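Local coordinates for cation efflux system protein CusF (Escherichia coli, PDB 3E6Z) that carries copper as a periplasmic metallochaperone within the Cus efflux system, which gives the bacterium resistance to copper and silver, at residues 22-27 / 49-54. The protein carries 1 engineered substitution. Numbering follows the deposited sequence. Where two conformers were deposited one is given.
Sequences KKITIH and TKMSEI. With ACT (acetate ion), chain C.
Ile24 sends its longer branch toward the 49-54 loop with CG1 anti to its carbonyl carbon (chi1 -58°) and CD1 extended beyond it (chi2 178°), while Ile54 comes to meet it with CG1 set between its own backbone N and carbonyl carbon (chi1 57°). The two branches touch tip to tip, Ile24 CD1 lying 3.8 Å from Ile54 CD1. Met51 arrives by a different route: bends at chi2 and chi3 turn its terminal methyl toward the strand and leave Met51 CE 4.2 Å from Ile24 CD1. One isoleucine methyl therefore serves both loop residues.

Beta-branched Ile24 suits an extended strand, and its long arm spans part of the 10.0 Å between the CA atoms of Ile24 and Ile54. Ile54, also aliphatic, can present a methyl to Ile24, and Met51 has the flexibility to fold back from an irregular loop. Around them, Ile24 also packs on Val14, Ile45 and Leu73, Met51 on Ile45 and Ile76, and Ile54 on Ile17; the 49-54 segment thus packs against apolar residues of strands 8-18 and 70-78 of the OB-fold barrel, as well as on Ile45.

Strand alternation puts Lys23 on the opposite side of the strand from Ile24, partly exposed, where a long cationic chain can reach an anion. Lys23 NZ donates a 2.8 Å hydrogen bond to acetate O, an ion probably from the crystallisation liquor; Arg42 binds it too, and Thr44 OG1 also bonds to the lysine.

The side chain of Ile24 is about 13 Å from the bound copper, whose ligands are His28, Met39 and Met41. With only methyl groups meeting and 97 Å² buried, the chemistry implies a small hydrophobic contact, probably held by dispersion and the shedding of water, without directional bonds between strand and loop.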
loop_
_atom_site.group_PDB
_atom_site.type_symbol
_atom_site.label_atom_id
_atom_site.label_comp_id
_atom_site.label_asym_id
_atom_site.label_seq_id
_atom_site.Cartn_x
_atom_site.Cartn_y
_atom_site.Cartn_z
ATOM N N LYS A 22 10.622 -8.279 -1.423
ATOM C CA LYS A 22 9.523 -7.656 -2.217
ATOM C C LYS A 22 8.467 -7.044 -1.259
ATOM O O LYS A 22 7.272 -7.219 -1.430
ATOM C CB LYS A 22 8.869 -8.642 -3.195
ATOM C CG LYS A 22 9.877 -9.267 -4.211
ATOM C CD LYS A 22 10.536 -8.264 -5.157
ATOM C CE LYS A 22 11.379 -8.794 -6.297
ATOM N NZ LYS A 22 12.572 -9.546 -5.860
ATOM N N LYS A 23 8.970 -6.254 -0.260
ATOM C CA LYS A 23 8.122 -5.679 0.767
ATOM C C LYS A 23 8.391 -4.157 0.841
ATOM O O LYS A 23 9.548 -3.748 0.977
ATOM C CB LYS A 23 8.364 -6.311 2.126
ATOM C CG LYS A 23 8.085 -7.799 2.218
ATOM C CD LYS A 23 6.620 -8.177 2.147
ATOM C CE LYS A 23 6.493 -9.675 2.116
ATOM N NZ LYS A 23 5.051 -10.130 2.289
ATOM N N ILE A 24 7.346 -3.395 0.799
ATOM C CA ILE A 24 7.424 -1.942 1.016
ATOM C C ILE A 24 6.688 -1.706 2.325
ATOM O O ILE A 24 5.488 -1.997 2.463
ATOM C CB ILE A 24 6.745 -1.178 -0.102
ATOM C CG1 ILE A 24 7.373 -1.530 -1.470
ATOM C CG2 ILE A 24 6.944 0.401 0.156
ATOM C CD1 ILE A 24 6.751 -0.876 -2.564
ATOM N N THR A 25 7.410 -1.130 3.343
ATOM C CA THR A 25 6.815 -0.775 4.598
ATOM C C THR A 25 6.329 0.706 4.487
ATOM O O THR A 25 7.161 1.587 4.161
ATOM C CB THR A 25 7.829 -0.945 5.737
ATOM O OG1 THR A 25 8.223 -2.318 5.757
ATOM C CG2 THR A 25 7.292 -0.597 7.072
ATOM N N ILE A 26 5.041 0.911 4.682
ATOM C CA ILE A 26 4.400 2.220 4.493
ATOM C C ILE A 26 3.672 2.599 5.724
ATOM O O ILE A 26 2.890 1.796 6.297
ATOM C CB ILE A 26 3.403 2.212 3.281
ATOM C CG1 ILE A 26 4.139 1.764 2.033
ATOM C CG2 ILE A 26 2.711 3.619 3.121
ATOM C CD1 ILE A 26 3.184 1.620 0.765
ATOM N N HIS A 27 3.869 3.899 6.165
ATOM C CA HIS A 27 3.037 4.406 7.237
ATOM C C HIS A 27 1.894 5.187 6.559
ATOM O O HIS A 27 2.074 6.251 5.934
ATOM C CB HIS A 27 3.874 5.327 8.145
ATOM C CG HIS A 27 3.074 5.777 9.323
ATOM N ND1 HIS A 27 2.659 4.872 10.252
ATOM C CD2 HIS A 27 2.580 7.014 9.670
ATOM C CE1 HIS A 27 1.938 5.541 11.149
ATOM N NE2 HIS A 27 1.864 6.825 10.817
ATOM N N THR A 49 2.076 -5.881 -9.722
ATOM C CA THR A 49 2.074 -4.533 -9.219
ATOM C C THR A 49 2.603 -3.589 -10.320
ATOM O O THR A 49 3.699 -3.859 -10.904
ATOM C CB THR A 49 3.051 -4.392 -8.004
ATOM O OG1 THR A 49 2.661 -5.343 -6.974
ATOM C CG2 THR A 49 3.076 -2.972 -7.424
ATOM N N LYS A 50 1.907 -2.473 -10.548
ATOM C CA LYS A 50 2.441 -1.385 -11.367
ATOM C C LYS A 50 3.218 -0.418 -10.492
ATOM O O LYS A 50 2.682 0.385 -9.822
ATOM C CB LYS A 50 1.304 -0.693 -12.138
ATOM C CG LYS A 50 0.629 -1.680 -13.069
ATOM C CD LYS A 50 1.565 -2.211 -14.183
ATOM C CE LYS A 50 0.854 -2.948 -15.376
ATOM N NZ LYS A 50 0.739 -4.441 -15.225
ATOM N N MET A 51 4.526 -0.672 -10.485
ATOM C CA MET A 51 5.441 0.111 -9.736
ATOM C C MET A 51 5.777 1.438 -10.422
ATOM O O MET A 51 5.750 1.548 -11.639
ATOM C CB MET A 51 6.764 -0.670 -9.620
ATOM C CG MET A 51 6.665 -1.813 -8.630
ATOM S SD MET A 51 6.413 -1.313 -6.887
ATOM C CE MET A 51 8.018 -0.709 -6.539
ATOM N N SER A 52 5.884 2.572 -9.676
ATOM C CA SER A 52 6.579 3.769 -10.121
ATOM C C SER A 52 7.888 3.940 -9.224
ATOM O O SER A 52 8.205 3.206 -8.263
ATOM C CB SER A 52 5.577 4.996 -10.204
ATOM O OG SER A 52 4.553 4.720 -11.181
ATOM N N GLU A 53 8.727 4.881 -9.608
ATOM C CA GLU A 53 9.944 5.166 -8.811
ATOM C C GLU A 53 9.551 5.877 -7.489
ATOM O O GLU A 53 8.884 6.887 -7.461
ATOM C CB GLU A 53 11.071 5.877 -9.579
ATOM C CG GLU A 53 12.194 6.335 -8.692
ATOM C CD GLU A 53 13.434 6.817 -9.423
ATOM O OE1 GLU A 53 13.642 6.547 -10.640
ATOM O OE2 GLU A 53 14.215 7.473 -8.727
ATOM N N ILE A 54 10.012 5.177 -6.457
ATOM C CA ILE A 54 9.791 5.637 -5.055
ATOM C C ILE A 54 11.065 5.432 -4.216
ATOM O O ILE A 54 11.963 4.660 -4.549
ATOM C CB ILE A 54 8.616 4.887 -4.417
ATOM C CG1 ILE A 54 8.880 3.374 -4.483
ATOM C CG2 ILE A 54 7.272 5.278 -5.121
ATOM C CD1 ILE A 54 7.991 2.538 -3.505
HETATM C C ACT C . 3.312 -8.946 5.493
HETATM O O ACT C . 3.458 -8.988 4.293
HETATM O OXT ACT C . 4.250 -9.342 6.281
HETATM C CH3 ACT C . 2.059 -8.412 6.026
#